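Local coordinates for protein esterase (Staphylococcus aureus subsp. aureus USA300_TCH1516, PDB 3D7R) that probably hydrolyses ester bonds, as a putative esterase of the alpha/beta hydrolase fold, at residues A[72-77]-A[121-126]; A[116-121]-A[299-304]. All blocks are in the same frame, centred on the assembly; numbering follows the deposited sequence.

Overall arrangement
Both contacts use helix 113-126, which packs against the mixed sheet of this alpha/beta hydrolase fold, and their centres lie about 11 Å apart. Contact 1 joins the last turns of that helix to the loop entering strand 75-81, the outermost strand at one end of the sheet. Contact 2 joins its preceding turns to residues 299-304, just before helix 305-318. Lys121 belongs to both. Along the chain the order is 72-77, 116-121, 121-126, 299-304, so one helix ties the approach to the sheet's first strand to the chain's C-terminal part. Asp120 links the two contacts directly, its carboxylate accepting probable hydrogen bonds from the backbone N of Lys73 and Ala74.

Contact 1 of 2, residues A[72-77]-A[121-126]; sequences VKANLE and KITLST
Leu124 reaches from helix 113-126 to Lys73 and Ala74 with its two methyl branches divided between them. CD1 sits 3.7 Å from Ala74 CB and equally close to the backbone N of Ala74, while CD2 meets the aliphatic part of Lys73, 3.8 Å from its CB and 3.9 Å from its CD. These two methylenes do the packing, while the lysine chain, extended beyond CG, crosses the leucine at about a right angle. Thr123 adds a second apolar touch: with chi1 at -56°, OG1 lies beside the backbone N and CG2 is anti to it, where CG2 comes within 3.8 Å of Ala74 CB. The alanine methyl is therefore met by two consecutive helix residues, and it is buried, whereas Lys73 lies at the exposed margin. Phe91 also packs on both Thr123 and Leu124.

In the alpha/beta hydrolase fold the central sheet is flanked by helices, and here one of them is packed against the loop that leads into the edge strand 75-81. Asn75 and Glu77 pair through backbone hydrogen bonds with Asn90 and Arg88 of strand 84-90, and Phe89 of that strand touches Thr123.

No hydrogen bond spans the two segments. The polar links to the helix come one residue earlier, where Asp120 OD2 accepts from Lys73 N and OD1 from Ala74 N. Thr123 OG1 is turned back to Leu119 O in its own helix. Ser125 OG likewise bonds to Lys121 O at 3.0 Å, from above the carbonyl plane and on the face opposite to Ser125 N; two donors thus grip that oxygen.

As for charge, Lys73 NZ and Lys121 NZ stand 5.3 Å apart, a separation at which their like charges would probably repel mildly.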
loop_
_atom_site.group_PDB
_atom_site.type_symbol
_atom_site.label_atom_id
_atom_site.label_comp_id
_atom_site.label_asym_id
_atom_site.label_seq_id
_atom_site.Cartn_x
_atom_site.Cartn_y
_atom_site.Cartn_z
ATOM N N VAL A 72 -17.563 2.675 -11.979
ATOM C CA VAL A 72 -17.137 3.306 -10.734
ATOM C C VAL A 72 -18.342 4.046 -10.144
ATOM O O VAL A 72 -18.920 4.916 -10.789
ATOM C CB VAL A 72 -15.929 4.265 -10.964
ATOM C CG1 VAL A 72 -15.593 5.120 -9.675
ATOM C CG2 VAL A 72 -14.705 3.478 -11.454
ATOM N N LYS A 73 -18.748 3.661 -8.937
ATOM C CA LYS A 73 -19.966 4.192 -8.364
ATOM C C LYS A 73 -19.726 5.561 -7.760
ATOM O O LYS A 73 -20.609 6.412 -7.802
ATOM C CB LYS A 73 -20.542 3.236 -7.314
ATOM C CG LYS A 73 -21.163 1.980 -7.882
ATOM C CD LYS A 73 -21.613 1.076 -6.715
ATOM C CE LYS A 73 -22.242 -0.216 -7.213
ATOM N NZ LYS A 73 -22.245 -1.261 -6.131
ATOM N N ALA A 74 -18.537 5.776 -7.195
ATOM C CA ALA A 74 -18.207 7.086 -6.651
ATOM C C ALA A 74 -18.034 8.054 -7.810
ATOM O O ALA A 74 -17.820 7.632 -8.954
ATOM C CB ALA A 74 -16.926 7.031 -5.765
ATOM N N ASN A 75 -18.167 9.343 -7.529
ATOM C CA ASN A 75 -17.779 10.366 -8.502
ATOM C C ASN A 75 -16.264 10.440 -8.588
ATOM O O ASN A 75 -15.569 10.371 -7.555
ATOM C CB ASN A 75 -18.387 11.720 -8.141
ATOM C CG ASN A 75 -19.890 11.658 -8.059
ATOM O OD1 ASN A 75 -20.466 11.776 -6.971
ATOM N ND2 ASN A 75 -20.542 11.412 -9.201
ATOM N N LEU A 76 -15.755 10.579 -9.807
ATOM C CA LEU A 76 -14.306 10.515 -10.057
ATOM C C LEU A 76 -13.738 11.837 -10.570
ATOM O O LEU A 76 -14.274 12.430 -11.512
ATOM C CB LEU A 76 -13.999 9.390 -11.055
ATOM C CG LEU A 76 -12.549 9.012 -11.389
ATOM C CD1 LEU A 76 -11.848 8.397 -10.189
ATOM C CD2 LEU A 76 -12.532 8.035 -12.548
ATOM N N GLU A 77 -12.652 12.292 -9.958
ATOM C CA GLU A 77 -11.963 13.507 -10.403
ATOM C C GLU A 77 -10.625 13.103 -11.000
ATOM O O GLU A 77 -9.834 12.416 -10.345
ATOM C CB GLU A 77 -11.731 14.451 -9.219
ATOM C CG GLU A 77 -13.007 15.010 -8.663
ATOM C CD GLU A 77 -12.808 15.882 -7.436
ATOM O OE1 GLU A 77 -11.658 16.148 -7.051
ATOM O OE2 GLU A 77 -13.818 16.307 -6.843
ATOM N N LYS A 121 -15.217 0.997 -3.391
ATOM C CA LYS A 121 -15.896 0.458 -2.207
ATOM C C LYS A 121 -15.542 1.189 -0.920
ATOM O O LYS A 121 -16.430 1.465 -0.115
ATOM C CB LYS A 121 -15.618 -1.042 -2.011
ATOM C CG LYS A 121 -16.040 -1.931 -3.189
ATOM C CD LYS A 121 -16.779 -3.167 -2.702
ATOM C CE LYS A 121 -16.928 -4.201 -3.813
ATOM N NZ LYS A 121 -17.674 -3.748 -5.016
ATOM N N ILE A 122 -14.253 1.479 -0.716
ATOM C CA ILE A 122 -13.825 2.177 0.497
ATOM C C ILE A 122 -14.431 3.586 0.546
ATOM O O ILE A 122 -14.847 4.066 1.623
ATOM C CB ILE A 122 -12.264 2.262 0.594
ATOM C CG1 ILE A 122 -11.659 0.877 0.890
ATOM C CG2 ILE A 122 -11.829 3.251 1.692
ATOM C CD1 ILE A 122 -10.171 0.793 0.586
ATOM N N THR A 123 -14.446 4.259 -0.613
ATOM C CA THR A 123 -15.066 5.580 -0.706
ATOM C C THR A 123 -16.524 5.512 -0.240
ATOM O O THR A 123 -16.958 6.296 0.595
ATOM C CB THR A 123 -15.034 6.129 -2.162
ATOM O OG1 THR A 123 -13.685 6.147 -2.640
ATOM C CG2 THR A 123 -15.642 7.568 -2.245
ATOM N N LEU A 124 -17.279 4.570 -0.795
ATOM C CA LEU A 124 -18.693 4.443 -0.487
ATOM C C LEU A 124 -18.944 4.018 0.959
ATOM O O LEU A 124 -19.954 4.428 1.550
ATOM C CB LEU A 124 -19.373 3.475 -1.468
ATOM C CG LEU A 124 -19.985 4.113 -2.732
ATOM C CD1 LEU A 124 -18.944 4.771 -3.622
ATOM C CD2 LEU A 124 -20.766 3.054 -3.518
ATOM N N SER A 125 -18.034 3.216 1.534
ATOM C CA SER A 125 -18.183 2.787 2.943
ATOM C C SER A 125 -17.751 3.807 3.987
ATOM O O SER A 125 -18.383 3.931 5.042
ATOM C CB SER A 125 -17.444 1.465 3.193
ATOM O OG SER A 125 -17.911 0.476 2.294
ATOM N N THR A 126 -16.657 4.515 3.727
ATOM C CA THR A 126 -16.111 5.453 4.705
ATOM C C THR A 126 -16.676 6.867 4.543
ATOM O O THR A 126 -16.707 7.646 5.508
ATOM C CB THR A 126 -14.579 5.547 4.599
ATOM O OG1 THR A 126 -14.230 6.073 3.315
ATOM C CG2 THR A 126 -13.934 4.145 4.769
#

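Contact 2 of 2, residues A[116-121]-A[299-304]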
loop_
_atom_site.group_PDB
_atom_site.type_symbol
_atom_site.label_atom_id
_atom_site.label_comp_id
_atom_site.label_asym_id
_atom_site.label_seq_id
_atom_site.Cartn_x
_atom_site.Cartn_y
_atom_site.Cartn_z
ATOM N N TRP A 116 -8.927 -0.242 -8.439
ATOM C CA TRP A 116 -9.985 0.717 -8.739
ATOM C C TRP A 116 -11.255 0.338 -7.997
ATOM O O TRP A 116 -11.904 1.172 -7.355
ATOM C CB TRP A 116 -10.222 0.772 -10.249
ATOM C CG TRP A 116 -9.210 1.663 -10.900
ATOM C CD1 TRP A 116 -7.903 1.361 -11.209
ATOM C CD2 TRP A 116 -9.402 3.029 -11.263
ATOM N NE1 TRP A 116 -7.294 2.459 -11.772
ATOM C CE2 TRP A 116 -8.185 3.498 -11.801
ATOM C CE3 TRP A 116 -10.488 3.897 -11.197
ATOM C CZ2 TRP A 116 -8.033 4.800 -12.275
ATOM C CZ3 TRP A 116 -10.326 5.198 -11.646
ATOM C CH2 TRP A 116 -9.110 5.635 -12.182
ATOM N N ARG A 117 -11.569 -0.948 -8.049
ATOM C CA ARG A 117 -12.796 -1.450 -7.451
ATOM C C ARG A 117 -12.761 -1.359 -5.916
ATOM O O ARG A 117 -13.745 -0.953 -5.294
ATOM C CB ARG A 117 -13.029 -2.870 -7.938
ATOM C CG ARG A 117 -14.300 -3.475 -7.478
ATOM C CD ARG A 117 -14.559 -4.716 -8.277
ATOM N NE ARG A 117 -15.763 -5.317 -7.768
ATOM C CZ ARG A 117 -16.129 -6.571 -7.988
ATOM N NH1 ARG A 117 -15.354 -7.373 -8.731
ATOM N NH2 ARG A 117 -17.265 -7.006 -7.448
ATOM N N LEU A 118 -11.624 -1.713 -5.316
ATOM C CA LEU A 118 -11.447 -1.611 -3.866
ATOM C C LEU A 118 -11.616 -0.166 -3.377
ATOM O O LEU A 118 -12.286 0.083 -2.387
ATOM C CB LEU A 118 -10.062 -2.141 -3.450
ATOM C CG LEU A 118 -9.625 -1.955 -1.980
ATOM C CD1 LEU A 118 -10.633 -2.599 -0.982
ATOM C CD2 LEU A 118 -8.197 -2.498 -1.732
ATOM N N LEU A 119 -10.963 0.770 -4.062
ATOM C CA LEU A 119 -11.024 2.182 -3.689
ATOM C C LEU A 119 -12.443 2.751 -3.792
ATOM O O LEU A 119 -12.890 3.516 -2.933
ATOM C CB LEU A 119 -10.018 2.983 -4.518
ATOM C CG LEU A 119 -8.612 3.066 -3.872
ATOM C CD1 LEU A 119 -8.022 1.702 -3.530
ATOM C CD2 LEU A 119 -7.672 3.824 -4.781
ATOM N N ASP A 120 -13.145 2.373 -4.849
ATOM C CA ASP A 120 -14.552 2.725 -4.992
ATOM C C ASP A 120 -15.353 2.275 -3.768
ATOM O O ASP A 120 -16.043 3.091 -3.149
ATOM C CB ASP A 120 -15.121 2.123 -6.279
ATOM C CG ASP A 120 -16.462 2.705 -6.646
ATOM O OD1 ASP A 120 -16.641 3.931 -6.526
ATOM O OD2 ASP A 120 -17.343 1.939 -7.064
ATOM N N LYS A 121 -15.217 0.997 -3.391
ATOM C CA LYS A 121 -15.896 0.458 -2.207
ATOM C C LYS A 121 -15.542 1.189 -0.920
ATOM O O LYS A 121 -16.430 1.465 -0.115
ATOM C CB LYS A 121 -15.618 -1.042 -2.011
ATOM C CG LYS A 121 -16.040 -1.931 -3.189
ATOM C CD LYS A 121 -16.779 -3.167 -2.702
ATOM C CE LYS A 121 -16.928 -4.201 -3.813
ATOM N NZ LYS A 121 -17.674 -3.748 -5.016
ATOM N N PHE A 299 -5.535 -9.630 0.257
ATOM C CA PHE A 299 -6.842 -10.274 0.034
ATOM C C PHE A 299 -8.029 -9.327 -0.241
ATOM O O PHE A 299 -8.887 -9.696 -1.022
ATOM C CB PHE A 299 -7.181 -11.304 1.124
ATOM C CG PHE A 299 -7.634 -10.701 2.423
ATOM C CD1 PHE A 299 -8.984 -10.379 2.629
ATOM C CD2 PHE A 299 -6.720 -10.478 3.452
ATOM C CE1 PHE A 299 -9.421 -9.814 3.845
ATOM C CE2 PHE A 299 -7.129 -9.911 4.673
ATOM C CZ PHE A 299 -8.481 -9.578 4.872
ATOM N N PRO A 300 -8.082 -8.126 0.393
ATOM C CA PRO A 300 -9.230 -7.241 0.176
ATOM C C PRO A 300 -9.469 -6.781 -1.272
ATOM O O PRO A 300 -10.533 -6.225 -1.551
ATOM C CB PRO A 300 -8.916 -6.034 1.074
ATOM C CG PRO A 300 -8.060 -6.640 2.193
ATOM C CD PRO A 300 -7.142 -7.522 1.365
ATOM N N ILE A 301 -8.495 -6.983 -2.173
ATOM C CA ILE A 301 -8.687 -6.638 -3.597
ATOM C C ILE A 301 -9.589 -7.635 -4.306
ATOM O O ILE A 301 -10.152 -7.343 -5.379
ATOM C CB ILE A 301 -7.345 -6.509 -4.369
ATOM C CG1 ILE A 301 -6.629 -7.872 -4.456
ATOM C CG2 ILE A 301 -6.464 -5.439 -3.720
ATOM C CD1 ILE A 301 -5.557 -7.968 -5.560
ATOM N N TYR A 302 -9.724 -8.823 -3.715
ATOM C CA TYR A 302 -10.573 -9.860 -4.275
ATOM C C TYR A 302 -12.051 -9.691 -3.898
ATOM O O TYR A 302 -12.372 -9.298 -2.763
ATOM C CB TYR A 302 -10.060 -11.258 -3.876
ATOM C CG TYR A 302 -8.657 -11.543 -4.402
ATOM C CD1 TYR A 302 -8.450 -11.880 -5.737
ATOM C CD2 TYR A 302 -7.533 -11.440 -3.561
ATOM C CE1 TYR A 302 -7.156 -12.145 -6.236
ATOM C CE2 TYR A 302 -6.231 -11.692 -4.053
ATOM C CZ TYR A 302 -6.050 -12.044 -5.390
ATOM O OH TYR A 302 -4.770 -12.297 -5.877
ATOM N N PRO A 303 -12.961 -9.994 -4.843
ATOM C CA PRO A 303 -14.406 -9.902 -4.596
ATOM C C PRO A 303 -14.951 -11.091 -3.782
ATOM O O PRO A 303 -15.694 -11.933 -4.293
ATOM C CB PRO A 303 -14.994 -9.841 -6.015
ATOM C CG PRO A 303 -14.050 -10.658 -6.829
ATOM C CD PRO A 303 -12.668 -10.426 -6.228
ATOM N N ILE A 304 -14.558 -11.144 -2.509
ATOM C CA ILE A 304 -14.908 -12.228 -1.600
ATOM C C ILE A 304 -15.445 -11.642 -0.287
ATOM O O ILE A 304 -15.175 -10.494 0.047
ATOM C CB ILE A 304 -13.695 -13.158 -1.318
ATOM C CG1 ILE A 304 -12.500 -12.333 -0.794
ATOM C CG2 ILE A 304 -13.328 -13.944 -2.610
ATOM C CD1 ILE A 304 -11.340 -13.139 -0.254
#
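Leu118 sets its two methyls against the short 3-10 segment 299-301, in the stretch that links strand 287-292 to helix 305-318 of the alpha/beta hydrolase fold. Its CG stands anti to the backbone N (chi1 173°), which extends the branch from helix 113-126 to that segment. CD1 approaches the backbone carbonyl of Pro300, 3.7 Å from its O, with the proline CB somewhat farther at 4.4 Å. The other methyl, CD2, packs 4.0 Å from Ile301 CG2, and Ile311 of helix 305-318 also touches this leucine. Ile301 offers only that branch here: its CG1 lies above one face of the Tyr302 ring, offset toward the rim.

Two residues after Ile301, Pro303 is the centre of an inverse gamma turn and presents its CB and CG to the guanidinium of Arg117. The arginine chain is extended from CG to NE and crosses the proline at about a right angle, bringing the guanidinium group obliquely to the proline ring. This is van der Waals packing at the partly exposed margin of the contact; Tyr34 also touches Pro303, and a bound dimethyl sulfoxide, probably from the crystallisation liquor, lies about 3 Å from the arginine side chain. Pro303 CB sits 3.7 Å from Arg117 NH1 and 3.9 Å from Arg117 NH2.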